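Local structure of ORF 37 (Human herpesvirus 8 type M, 3FHD) at residues 79-84 against 235-240; 292-297 against 379-384; 355-360 against 463-468. The protein cuts DNA as an endonuclease and exonuclease, acting on double and single strands to process branched viral DNA into unit-length genomes for packaging. One frame throughout, in Å; residues are numbered along the deposited sequence.

Contact 1: residues 79-84 against 235-240; sequences PSMPAL and NGIFGV
Met-81 and Pro-82 lie against the backbone of the turn Asn-235 to Ile-237, meeting peptide groups more than side chains. The Met-81 chain, bent at both chi2 and chi3, curls along the turn: its CB lies 3.4 Å from Asn-235 O, while the terminal CE reaches the next carbonyl, with Gly-236 O also 3.4 Å away. The same methyl also touches Ile-237 CG2 at 3.9 Å. CG2 stands beside the Ile-237 backbone N, which leaves CG1 wedged between N and the carbonyl carbon (chi1 76°). Pro-82, joined to Met-81 by a cis peptide bond, applies its CB edge to the start of the turn, 3.7 Å from Gly-236 N. Gly-236, with a positive phi of 67°, brings its backbone close against the Pro-82 ring.

Asn-235 starts away from 79-84, and its OD1 turns back to the backbone of the turn. OD1 takes Ile-237 N at 3.0 Å on a lone pair in the carbonyl plane, closing an Asx turn, and also accepts from Phe-238 N; ND2 is hydrogen-bonded to Asn-503 OD1. Trp-482 of helix 468-489 packs on both Met-81 and Ile-237. The chemistry is thus divided: internal bonds shape the buried turn leading into strand 238-240, and van der Waals contact, mostly of CH groups with peptide atoms, joins it to the loop leading into helix 83-100.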
# COMPACT_ATOMS: atom_id res chain seq x y z
N PRO A 79 -1.12 -20.88 20.46
CA PRO A 79 -1.80 -19.87 19.64
C PRO A 79 -1.54 -19.98 18.13
O PRO A 79 -0.42 -20.25 17.68
CB PRO A 79 -1.26 -18.54 20.20
CG PRO A 79 -0.83 -18.86 21.55
CD PRO A 79 -0.24 -20.25 21.46
N SER A 80 -2.61 -19.76 17.37
CA SER A 80 -2.62 -19.91 15.92
C SER A 80 -2.88 -18.54 15.25
O SER A 80 -3.53 -17.68 15.84
CB SER A 80 -3.75 -20.88 15.57
OG SER A 80 -3.92 -21.00 14.18
N MET A 81 -2.37 -18.35 14.03
CA MET A 81 -2.78 -17.25 13.16
C MET A 81 -3.72 -17.76 12.06
O MET A 81 -3.49 -18.86 11.52
CB MET A 81 -1.56 -16.55 12.56
CG MET A 81 -0.61 -15.93 13.60
SD MET A 81 -1.20 -14.40 14.40
CE MET A 81 -0.83 -13.22 13.10
N PRO A 82 -4.76 -16.98 11.71
CA PRO A 82 -4.97 -15.58 12.11
C PRO A 82 -5.69 -15.33 13.46
O PRO A 82 -5.95 -14.17 13.78
CB PRO A 82 -5.83 -15.07 10.97
CG PRO A 82 -6.72 -16.27 10.65
CD PRO A 82 -5.85 -17.47 10.84
N ALA A 83 -6.01 -16.38 14.23
CA ALA A 83 -6.86 -16.24 15.42
C ALA A 83 -6.30 -15.24 16.44
O ALA A 83 -7.05 -14.45 17.02
CB ALA A 83 -7.15 -17.63 16.09
N LEU A 84 -5.00 -15.28 16.68
CA LEU A 84 -4.42 -14.37 17.69
C LEU A 84 -4.43 -12.89 17.20
O LEU A 84 -4.61 -11.95 17.99
CB LEU A 84 -3.01 -14.86 18.07
CG LEU A 84 -2.24 -14.11 19.15
CD1 LEU A 84 -3.09 -13.94 20.43
CD2 LEU A 84 -0.90 -14.82 19.44
N ASN A 235 -4.74 -15.03 6.94
CA ASN A 235 -3.50 -15.30 7.73
C ASN A 235 -3.17 -14.32 8.86
O ASN A 235 -2.49 -14.69 9.83
CB ASN A 235 -2.30 -15.51 6.79
CG ASN A 235 -2.09 -14.34 5.84
OD1 ASN A 235 -1.82 -13.22 6.26
ND2 ASN A 235 -2.23 -14.62 4.54
N GLY A 236 -3.62 -13.08 8.73
CA GLY A 236 -3.29 -12.04 9.71
C GLY A 236 -1.82 -11.61 9.79
O GLY A 236 -1.45 -10.91 10.72
N ILE A 237 -0.99 -11.99 8.81
CA ILE A 237 0.44 -11.60 8.79
C ILE A 237 0.79 -10.59 7.70
O ILE A 237 1.80 -9.89 7.78
CB ILE A 237 1.40 -12.82 8.76
CG1 ILE A 237 1.45 -13.46 7.36
CG2 ILE A 237 0.98 -13.85 9.76
CD1 ILE A 237 2.61 -14.47 7.21
N PHE A 238 -0.08 -10.50 6.69
CA PHE A 238 0.09 -9.54 5.60
C PHE A 238 -1.03 -8.48 5.62
O PHE A 238 -2.12 -8.70 6.13
CB PHE A 238 0.05 -10.19 4.22
CG PHE A 238 1.11 -11.21 3.96
CD1 PHE A 238 2.45 -10.83 3.85
CD2 PHE A 238 0.76 -12.58 3.75
CE1 PHE A 238 3.45 -11.78 3.57
CE2 PHE A 238 1.77 -13.55 3.46
CZ PHE A 238 3.11 -13.14 3.39
N GLY A 239 -0.73 -7.31 5.04
CA GLY A 239 -1.73 -6.27 4.88
C GLY A 239 -1.21 -5.16 3.98
O GLY A 239 0.01 -4.98 3.83
N VAL A 240 -2.13 -4.39 3.40
CA VAL A 240 -1.79 -3.28 2.54
C VAL A 240 -2.74 -2.08 2.76
O VAL A 240 -3.88 -2.23 3.29
CB VAL A 240 -1.83 -3.65 1.03
CG1 VAL A 240 -0.96 -4.89 0.71
CG2 VAL A 240 -3.23 -3.92 0.56

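Contact 2: residues 292-297 against 379-384; sequences EAPGKL and IKARFK
Strand 379-389 of the large mixed sheet opens with a classic beta bulge, Lys-380 and Ala-381 both facing Val-366 on the neighbouring strand 362-367, and this part of the sheet is covered by the linker between helices 282-292 and 296-303. The linker residues Pro-294 to Lys-296 run nearly along the strand, 16° from its direction, and meet it through side chains and the backbone of Pro-294 and Gly-295.

Phe-383 is the centre of the contact. Its CG sits between the backbone N and the carbonyl carbon (chi1 66°), a placement that lifts the ring off the strand and lays one face under the Pro-294 to Gly-295 backbone. Gly-295 CA stands 3.8 Å from the Phe-383 ring centroid, 14° off the normal, in a CH-pi contact; Pro-294 C lies over the same face, offset toward the rim. Gly-295 is the N-cap residue of helix 296-303, so the aromatic face abuts the very beginning of that helix. Val-364 and Val-366 of strand 362-367 also pack against the Phe-383 side chain.

Beside the ring, the pyrrolidine of Pro-294 bears on the bulge, its CG 3.6 Å from Ala-381 CB, and its CB reaches Phe-383 CE2 at 4.1 Å. The end of Lys-380 comes near Pro-294 CG and makes a cation-pi contact with Tyr-291 of helix 282-292. Lys-384 instead turns its ammonium away, to a salt bridge with Asp-363. On the other flank, Lys-296 brings CG and CD to Lys-384 O and bends at chi3, while NZ is hydrogen-bonded to Asn-386. The middle of that chain rests on this peptide oxygen, Lys-296 CD being 3.6 Å from Lys-384 O.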
# COMPACT_ATOMS: atom_id res chain seq x y z
N GLU A 292 6.27 20.83 -26.27
CA GLU A 292 5.97 21.30 -27.61
C GLU A 292 5.82 20.16 -28.61
O GLU A 292 5.07 20.28 -29.58
CB GLU A 292 7.04 22.28 -28.10
N ALA A 293 6.54 19.06 -28.37
CA ALA A 293 6.57 17.90 -29.28
C ALA A 293 6.45 16.58 -28.51
O ALA A 293 7.44 15.84 -28.40
CB ALA A 293 7.85 17.92 -30.12
N PRO A 294 5.26 16.28 -27.97
CA PRO A 294 5.13 15.08 -27.11
C PRO A 294 5.43 13.76 -27.83
O PRO A 294 4.76 13.42 -28.80
CB PRO A 294 3.66 15.13 -26.64
CG PRO A 294 3.21 16.55 -26.91
CD PRO A 294 3.98 17.00 -28.11
N GLY A 295 6.43 13.02 -27.34
CA GLY A 295 6.78 11.73 -27.92
C GLY A 295 7.96 11.07 -27.25
O GLY A 295 8.57 11.64 -26.33
N LYS A 296 8.33 9.89 -27.73
CA LYS A 296 9.32 9.06 -27.07
C LYS A 296 10.75 9.61 -27.02
O LYS A 296 11.46 9.37 -26.03
CB LYS A 296 9.31 7.64 -27.63
CG LYS A 296 7.98 6.92 -27.43
CD LYS A 296 8.14 5.43 -27.54
CE LYS A 296 8.67 5.02 -28.90
NZ LYS A 296 8.68 3.54 -29.00
N LEU A 297 11.15 10.35 -28.05
CA LEU A 297 12.50 10.93 -28.12
C LEU A 297 12.68 12.10 -27.17
O LEU A 297 13.69 12.17 -26.45
CB LEU A 297 12.85 11.35 -29.55
CG LEU A 297 14.25 11.91 -29.85
CD1 LEU A 297 15.28 10.78 -30.04
CD2 LEU A 297 14.25 12.80 -31.09
N ILE A 379 -5.34 17.22 -19.70
CA ILE A 379 -4.45 16.48 -20.60
C ILE A 379 -4.24 17.29 -21.87
O ILE A 379 -5.21 17.72 -22.49
CB ILE A 379 -5.01 15.06 -20.94
CG1 ILE A 379 -5.14 14.21 -19.66
CG2 ILE A 379 -4.15 14.34 -21.97
CD1 ILE A 379 -5.95 12.93 -19.85
N LYS A 380 -2.97 17.55 -22.21
CA LYS A 380 -2.59 18.22 -23.46
C LYS A 380 -2.35 17.18 -24.56
O LYS A 380 -2.77 17.38 -25.70
CB LYS A 380 -1.31 19.04 -23.28
CG LYS A 380 -0.89 19.82 -24.52
CD LYS A 380 0.59 20.05 -24.57
CE LYS A 380 0.95 21.03 -25.68
NZ LYS A 380 1.05 20.39 -27.02
N ALA A 381 -1.66 16.10 -24.21
CA ALA A 381 -1.32 15.06 -25.18
C ALA A 381 -1.04 13.75 -24.47
O ALA A 381 -0.60 13.75 -23.31
CB ALA A 381 -0.13 15.47 -26.02
N ARG A 382 -1.27 12.65 -25.18
CA ARG A 382 -1.22 11.30 -24.64
C ARG A 382 -0.49 10.43 -25.66
O ARG A 382 -0.79 10.52 -26.83
CB ARG A 382 -2.65 10.82 -24.49
CG ARG A 382 -2.87 9.54 -23.77
CD ARG A 382 -4.34 9.14 -23.98
NE ARG A 382 -4.65 7.77 -23.57
CZ ARG A 382 -3.87 6.70 -23.75
NH1 ARG A 382 -4.28 5.51 -23.33
NH2 ARG A 382 -2.68 6.81 -24.36
N PHE A 383 0.46 9.60 -25.22
CA PHE A 383 1.20 8.71 -26.12
C PHE A 383 1.73 7.44 -25.44
O PHE A 383 1.92 7.43 -24.24
CB PHE A 383 2.32 9.45 -26.87
CG PHE A 383 3.45 9.97 -25.99
CD1 PHE A 383 4.62 9.23 -25.85
CD2 PHE A 383 3.36 11.21 -25.36
CE1 PHE A 383 5.68 9.71 -25.05
CE2 PHE A 383 4.40 11.70 -24.57
CZ PHE A 383 5.57 10.95 -24.42
N LYS A 384 1.96 6.38 -26.21
CA LYS A 384 2.51 5.12 -25.66
C LYS A 384 4.04 5.15 -25.55
O LYS A 384 4.73 5.69 -26.43
CB LYS A 384 2.11 3.92 -26.53
CG LYS A 384 0.63 3.66 -26.66
CD LYS A 384 -0.01 3.35 -25.32
CE LYS A 384 -1.47 2.95 -25.51
NZ LYS A 384 -1.90 1.99 -24.45

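Contact 3: residues 355-360 against 463-468; sequences LHNSTT and PVYFPR
Hydrogen bonds from Asn-357 and Thr-360 fasten the loop after helix 348-355 to Tyr-465. The Asn-357 amide grips both backbone polar atoms of that one residue. Tyr-465 N gives a nearly straight bond of 2.8 Å to Asn-357 OD1 (169°), arriving in the carbonyl plane on a lone pair, while Asn-357 ND2 donates to Tyr-465 O at 3.0 Å, with the acceptor close to the amide plane. Since ND2 also bonds Cys-353 O in the helix just before, and OD1 takes a second donor, a water at 3.1 Å, the amide is held at both ends and its rotation is fixed. This water reaches Pro-463 O as well, but weakly.

The phenol of Tyr-465 makes the second polar link. With CG beside the backbone N (chi1 -55°), its ring extends along the loop and brings OH within 2.7 Å of Thr-360 OG1; the two side chains cross at about a right angle and their hydroxyls are hydrogen-bonded.

Van der Waals contacts fill in around these bonds. His-356 O sits 3.3 Å from Tyr-465 CD2. The His-356 and Pro-467 side chains slide past each other in opposite directions, with Pro-467 CG 3.8 Å from His-356 ND1, which is itself bonded to Glu-352 O. At the far end Pro-463 CG rests 3.5 Å from Thr-360 O.

The side chain of Val-464, which starts away from the loop, is about 7 Å from that of the magnesium ligand Glu-266. The arrangement belongs to the central sheet of a PD-(D/E)XK nuclease, where the loop joining helix 348-355 to strand 362-367 is pinned by an asparagine beside a strand whose Val-464 lies near the metal site.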
# COMPACT_ATOMS: atom_id res chain seq x y z
N LEU A 355 8.97 -12.02 -18.77
CA LEU A 355 8.09 -12.59 -19.81
C LEU A 355 6.67 -11.99 -19.81
O LEU A 355 6.10 -11.71 -20.86
CB LEU A 355 8.03 -14.12 -19.69
CG LEU A 355 7.26 -14.81 -20.82
CD1 LEU A 355 7.98 -14.54 -22.14
CD2 LEU A 355 7.11 -16.30 -20.56
N HIS A 356 6.11 -11.81 -18.61
CA HIS A 356 4.76 -11.29 -18.44
C HIS A 356 4.66 -9.78 -18.29
O HIS A 356 3.55 -9.24 -18.15
CB HIS A 356 4.10 -12.00 -17.25
CG HIS A 356 3.71 -13.40 -17.57
ND1 HIS A 356 4.61 -14.45 -17.51
CD2 HIS A 356 2.56 -13.91 -18.05
CE1 HIS A 356 4.00 -15.56 -17.90
NE2 HIS A 356 2.76 -15.26 -18.24
N ASN A 357 5.82 -9.11 -18.31
CA ASN A 357 5.87 -7.65 -18.18
C ASN A 357 6.74 -7.01 -19.26
O ASN A 357 7.62 -6.19 -18.98
CB ASN A 357 6.35 -7.22 -16.79
CG ASN A 357 5.31 -7.48 -15.72
OD1 ASN A 357 4.33 -6.72 -15.58
ND2 ASN A 357 5.49 -8.57 -14.97
N SER A 358 6.50 -7.40 -20.51
CA SER A 358 7.27 -6.85 -21.61
C SER A 358 6.45 -6.68 -22.90
O SER A 358 7.03 -6.62 -23.97
CB SER A 358 8.55 -7.67 -21.84
OG SER A 358 8.24 -9.05 -21.94
N THR A 359 5.12 -6.55 -22.76
CA THR A 359 4.18 -6.39 -23.90
C THR A 359 3.32 -5.11 -23.87
O THR A 359 3.39 -4.30 -24.81
CB THR A 359 3.25 -7.63 -24.04
OG1 THR A 359 4.03 -8.82 -24.14
CG2 THR A 359 2.34 -7.52 -25.29
N THR A 360 2.51 -4.94 -22.82
CA THR A 360 1.63 -3.76 -22.68
C THR A 360 2.45 -2.54 -22.31
O THR A 360 3.09 -2.50 -21.25
CB THR A 360 0.55 -3.95 -21.59
OG1 THR A 360 0.06 -5.29 -21.61
CG2 THR A 360 -0.61 -2.96 -21.78
N PRO A 463 1.46 -0.54 -16.53
CA PRO A 463 0.82 -1.81 -16.10
C PRO A 463 1.80 -2.74 -15.36
O PRO A 463 3.03 -2.69 -15.59
CB PRO A 463 0.35 -2.45 -17.42
CG PRO A 463 1.14 -1.82 -18.46
CD PRO A 463 1.48 -0.43 -18.00
N VAL A 464 1.27 -3.56 -14.45
CA VAL A 464 2.06 -4.57 -13.74
C VAL A 464 1.24 -5.88 -13.73
O VAL A 464 0.10 -5.89 -13.32
CB VAL A 464 2.37 -4.18 -12.25
CG1 VAL A 464 3.45 -5.13 -11.67
CG2 VAL A 464 2.88 -2.71 -12.11
N TYR A 465 1.85 -6.96 -14.22
CA TYR A 465 1.23 -8.30 -14.24
C TYR A 465 1.99 -9.26 -13.33
O TYR A 465 3.21 -9.11 -13.17
CB TYR A 465 1.17 -8.84 -15.68
CG TYR A 465 0.47 -7.91 -16.66
CD1 TYR A 465 -0.91 -7.95 -16.84
CD2 TYR A 465 1.20 -6.98 -17.41
CE1 TYR A 465 -1.55 -7.09 -17.75
CE2 TYR A 465 0.57 -6.11 -18.30
CZ TYR A 465 -0.80 -6.17 -18.47
OH TYR A 465 -1.41 -5.32 -19.38
N PHE A 466 1.28 -10.22 -12.72
CA PHE A 466 1.86 -11.15 -11.72
C PHE A 466 1.57 -12.63 -12.03
O PHE A 466 0.44 -13.12 -11.79
CB PHE A 466 1.41 -10.82 -10.29
CG PHE A 466 1.61 -9.39 -9.90
CD1 PHE A 466 2.88 -8.92 -9.58
CD2 PHE A 466 0.53 -8.51 -9.88
CE1 PHE A 466 3.06 -7.57 -9.26
CE2 PHE A 466 0.69 -7.18 -9.55
CZ PHE A 466 1.96 -6.71 -9.26
N PRO A 467 2.59 -13.36 -12.55
CA PRO A 467 2.42 -14.80 -12.79
C PRO A 467 2.06 -15.51 -11.48
O PRO A 467 2.55 -15.10 -10.42
CB PRO A 467 3.79 -15.25 -13.31
CG PRO A 467 4.51 -13.99 -13.70
CD PRO A 467 3.96 -12.91 -12.83
N ARG A 468 1.22 -16.54 -11.54
CA ARG A 468 0.68 -17.16 -10.32
C ARG A 468 1.72 -17.88 -9.50
O ARG A 468 1.71 -17.79 -8.26
CB ARG A 468 -0.44 -18.13 -10.66
CG ARG A 468 -1.78 -17.46 -10.81
CD ARG A 468 -2.83 -18.49 -11.20
NE ARG A 468 -3.78 -17.95 -12.17
CZ ARG A 468 -4.35 -18.67 -13.14
NH1 ARG A 468 -4.07 -19.96 -13.29
NH2 ARG A 468 -5.19 -18.07 -13.98
O HOH W 1 3.73 -4.92 -18.04

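Overall arrangement
The three contacts are spread across the chain, contact 1 and contact 2 on opposite sides of its centre with their own centres 46 Å apart. The centre of contact 3 is 29 Å from that of contact 1 and 24 Å from that of contact 2. Contact 1 closes before the others open and belongs to the small sheet containing strand 238-240. Contacts 2 and 3 interleave along the sequence and both reach the large mixed sheet, through strands 379-389 and 455-464, which flank strand 362-367. Helix 468-489, which starts at the end of segment 463-468, packs on contact 1, so this helix connects the large sheet with the region of contact 1.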